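Local coordinates for small ribosomal subunit biogenesis GTPase RsgA (Thermotoga maritima, PDB 1U0L), which probably assists late maturation of the 30S ribosomal subunit as a circularly permuted GTPase that hydrolyses GTP slowly and is stimulated by that subunit, at residues R10-V15 / R54-P59. Numbering follows the deposited sequence.
Sequences RRRGIV and RVEYTP
Strands 11-19 and 54-58 close the curled sheet of the N-terminal OB-fold domain, pairing antiparallel through the hydrogen-bonded pairs Arg11-Tyr57 and Gly13-Val55. Arg11 N reaches Tyr57 O at 3.0 Å and Tyr57 N returns to Arg11 O at 2.8 Å; Gly13 and Val55 likewise exchange two backbone bonds. Gly13, with no side chain, lets the edge of the Tyr57 ring lie close beside its backbone. With CG between backbone N and carbonyl carbon (chi1 66°), that ring leans back over its neighbour strand, CE2 lying 3.9 Å from Arg11 CB, while Val25, Ile34 and Cys36 pack round it inside the domain. Arg11 lays its aliphatic CD 3.5 Å from Pro59 CG, then carries its guanidinium, which is poorly ordered, toward salt bridges with Asp27 and Glu29. On the other face Glu56, a short acidic chain among long basic ones, takes Arg10 NE in a salt bridge to OE1 (3.3 Å), at the guanidinium edge but with the two planes 81° apart. Farther along, Arg54 runs beside Ile14, whose CG1 lies over one guanidinium face. An alanine in place of Arg54 lacks the guanidinium, and would probably leave that side of Ile14 CG1 without its flat cover. Such first-to-fourth strand pairing, which closes the barrel, is characteristic of the OB-fold.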
loop_
_atom_site.group_PDB
_atom_site.type_symbol
_atom_site.label_atom_id
_atom_site.label_comp_id
_atom_site.label_asym_id
_atom_site.label_seq_id
_atom_site.Cartn_x
_atom_site.Cartn_y
_atom_site.Cartn_z
ATOM N N ARG A 10 24.617 15.617 14.850
ATOM C CA ARG A 10 23.283 15.276 14.359
ATOM C C ARG A 10 23.204 15.040 12.849
ATOM O O ARG A 10 23.526 15.924 12.052
ATOM C CB ARG A 10 22.297 16.390 14.731
ATOM C CG ARG A 10 21.817 16.391 16.174
ATOM C CD ARG A 10 20.629 15.461 16.350
ATOM N NE ARG A 10 19.944 15.655 17.627
ATOM C CZ ARG A 10 20.488 15.412 18.815
ATOM N NH1 ARG A 10 21.735 14.963 18.900
ATOM N NH2 ARG A 10 19.785 15.613 19.923
ATOM N N ARG A 11 22.769 13.841 12.467
ATOM C CA ARG A 11 22.603 13.479 11.061
ATOM C C ARG A 11 21.248 12.810 10.875
ATOM O O ARG A 11 20.804 12.042 11.727
ATOM C CB ARG A 11 23.705 12.524 10.589
ATOM C CG ARG A 11 25.074 13.161 10.443
ATOM C CD ARG A 11 25.968 12.332 9.526
ATOM N NE ARG A 11 26.261 13.015 8.264
ATOM C CZ ARG A 11 25.354 13.339 7.344
ATOM N NH1 ARG A 11 24.073 13.043 7.528
ATOM N NH2 ARG A 11 25.727 13.965 6.236
ATOM N N ARG A 12 20.595 13.106 9.758
ATOM C CA ARG A 12 19.288 12.542 9.463
ATOM C C ARG A 12 19.412 11.227 8.703
ATOM O O ARG A 12 20.287 11.066 7.850
ATOM C CB ARG A 12 18.463 13.535 8.644
ATOM C CG ARG A 12 18.411 14.916 9.260
ATOM C CD ARG A 12 17.645 15.898 8.389
ATOM N NE ARG A 12 16.195 15.747 8.500
ATOM C CZ ARG A 12 15.506 15.882 9.632
ATOM N NH1 ARG A 12 16.128 16.167 10.770
ATOM N NH2 ARG A 12 14.188 15.751 9.621
ATOM N N GLY A 13 18.524 10.288 9.026
ATOM C CA GLY A 13 18.523 8.992 8.372
ATOM C C GLY A 13 17.147 8.351 8.350
ATOM O O GLY A 13 16.228 8.806 9.036
ATOM N N ILE A 14 17.001 7.300 7.546
ATOM C CA ILE A 14 15.740 6.565 7.444
ATOM C C ILE A 14 15.989 5.164 7.981
ATOM O O ILE A 14 16.952 4.516 7.579
ATOM C CB ILE A 14 15.250 6.418 5.972
ATOM C CG1 ILE A 14 15.141 7.789 5.294
ATOM C CG2 ILE A 14 13.881 5.755 5.944
ATOM C CD1 ILE A 14 16.465 8.398 4.885
ATOM N N VAL A 15 15.151 4.698 8.902
ATOM C CA VAL A 15 15.314 3.345 9.425
ATOM C C VAL A 15 14.984 2.349 8.314
ATOM O O VAL A 15 13.993 2.513 7.605
ATOM C CB VAL A 15 14.361 3.055 10.564
ATOM C CG1 VAL A 15 14.497 1.584 10.977
ATOM C CG2 VAL A 15 14.631 4.005 11.721
ATOM N N ARG A 54 11.782 8.118 9.967
ATOM C CA ARG A 54 12.866 9.051 9.700
ATOM C C ARG A 54 13.478 9.407 11.051
ATOM O O ARG A 54 12.752 9.708 12.005
ATOM C CB ARG A 54 12.320 10.307 9.035
ATOM C CG ARG A 54 12.903 10.572 7.667
ATOM C CD ARG A 54 12.337 9.626 6.633
ATOM N NE ARG A 54 12.851 9.904 5.294
ATOM C CZ ARG A 54 12.268 9.480 4.177
ATOM N NH1 ARG A 54 11.151 8.764 4.245
ATOM N NH2 ARG A 54 12.797 9.773 2.996
ATOM N N VAL A 55 14.804 9.364 11.152
ATOM C CA VAL A 55 15.451 9.692 12.425
ATOM C C VAL A 55 16.744 10.493 12.314
ATOM O O VAL A 55 17.370 10.550 11.251
ATOM C CB VAL A 55 15.766 8.417 13.250
ATOM C CG1 VAL A 55 14.463 7.696 13.617
ATOM C CG2 VAL A 55 16.709 7.508 12.474
ATOM N N GLU A 56 17.123 11.121 13.426
ATOM C CA GLU A 56 18.359 11.895 13.508
ATOM C C GLU A 56 19.192 11.251 14.611
ATOM O O GLU A 56 18.704 11.041 15.724
ATOM C CB GLU A 56 18.058 13.365 13.805
ATOM C CG GLU A 56 16.972 13.611 14.831
ATOM C CD GLU A 56 16.653 15.088 14.969
ATOM O OE1 GLU A 56 17.577 15.873 15.277
ATOM O OE2 GLU A 56 15.481 15.467 14.769
ATOM N N TYR A 57 20.440 10.925 14.286
ATOM C CA TYR A 57 21.332 10.241 15.217
ATOM C C TYR A 57 22.737 10.850 15.312
ATOM O O TYR A 57 23.073 11.779 14.575
ATOM C CB TYR A 57 21.461 8.784 14.774
ATOM C CG TYR A 57 22.162 8.631 13.435
ATOM C CD1 TYR A 57 23.432 8.061 13.351
ATOM C CD2 TYR A 57 21.565 9.083 12.259
ATOM C CE1 TYR A 57 24.091 7.944 12.132
ATOM C CE2 TYR A 57 22.215 8.974 11.034
ATOM C CZ TYR A 57 23.480 8.403 10.974
ATOM O OH TYR A 57 24.130 8.297 9.758
ATOM N N THR A 58 23.549 10.306 16.221
ATOM C CA THR A 58 24.929 10.756 16.424
ATOM C C THR A 58 25.869 9.728 15.796
ATOM O O THR A 58 25.898 8.568 16.204
ATOM C CB THR A 58 25.272 10.883 17.918
ATOM O OG1 THR A 58 24.408 11.851 18.528
ATOM C CG2 THR A 58 26.724 11.312 18.091
ATOM N N PRO A 59 26.655 10.148 14.797
ATOM C CA PRO A 59 27.601 9.285 14.082
ATOM C C PRO A 59 28.910 8.928 14.777
ATOM O O PRO A 59 29.979 9.231 14.246
ATOM C CB PRO A 59 27.866 10.057 12.785
ATOM C CG PRO A 59 26.699 11.016 12.676
ATOM C CD PRO A 59 26.503 11.432 14.096
#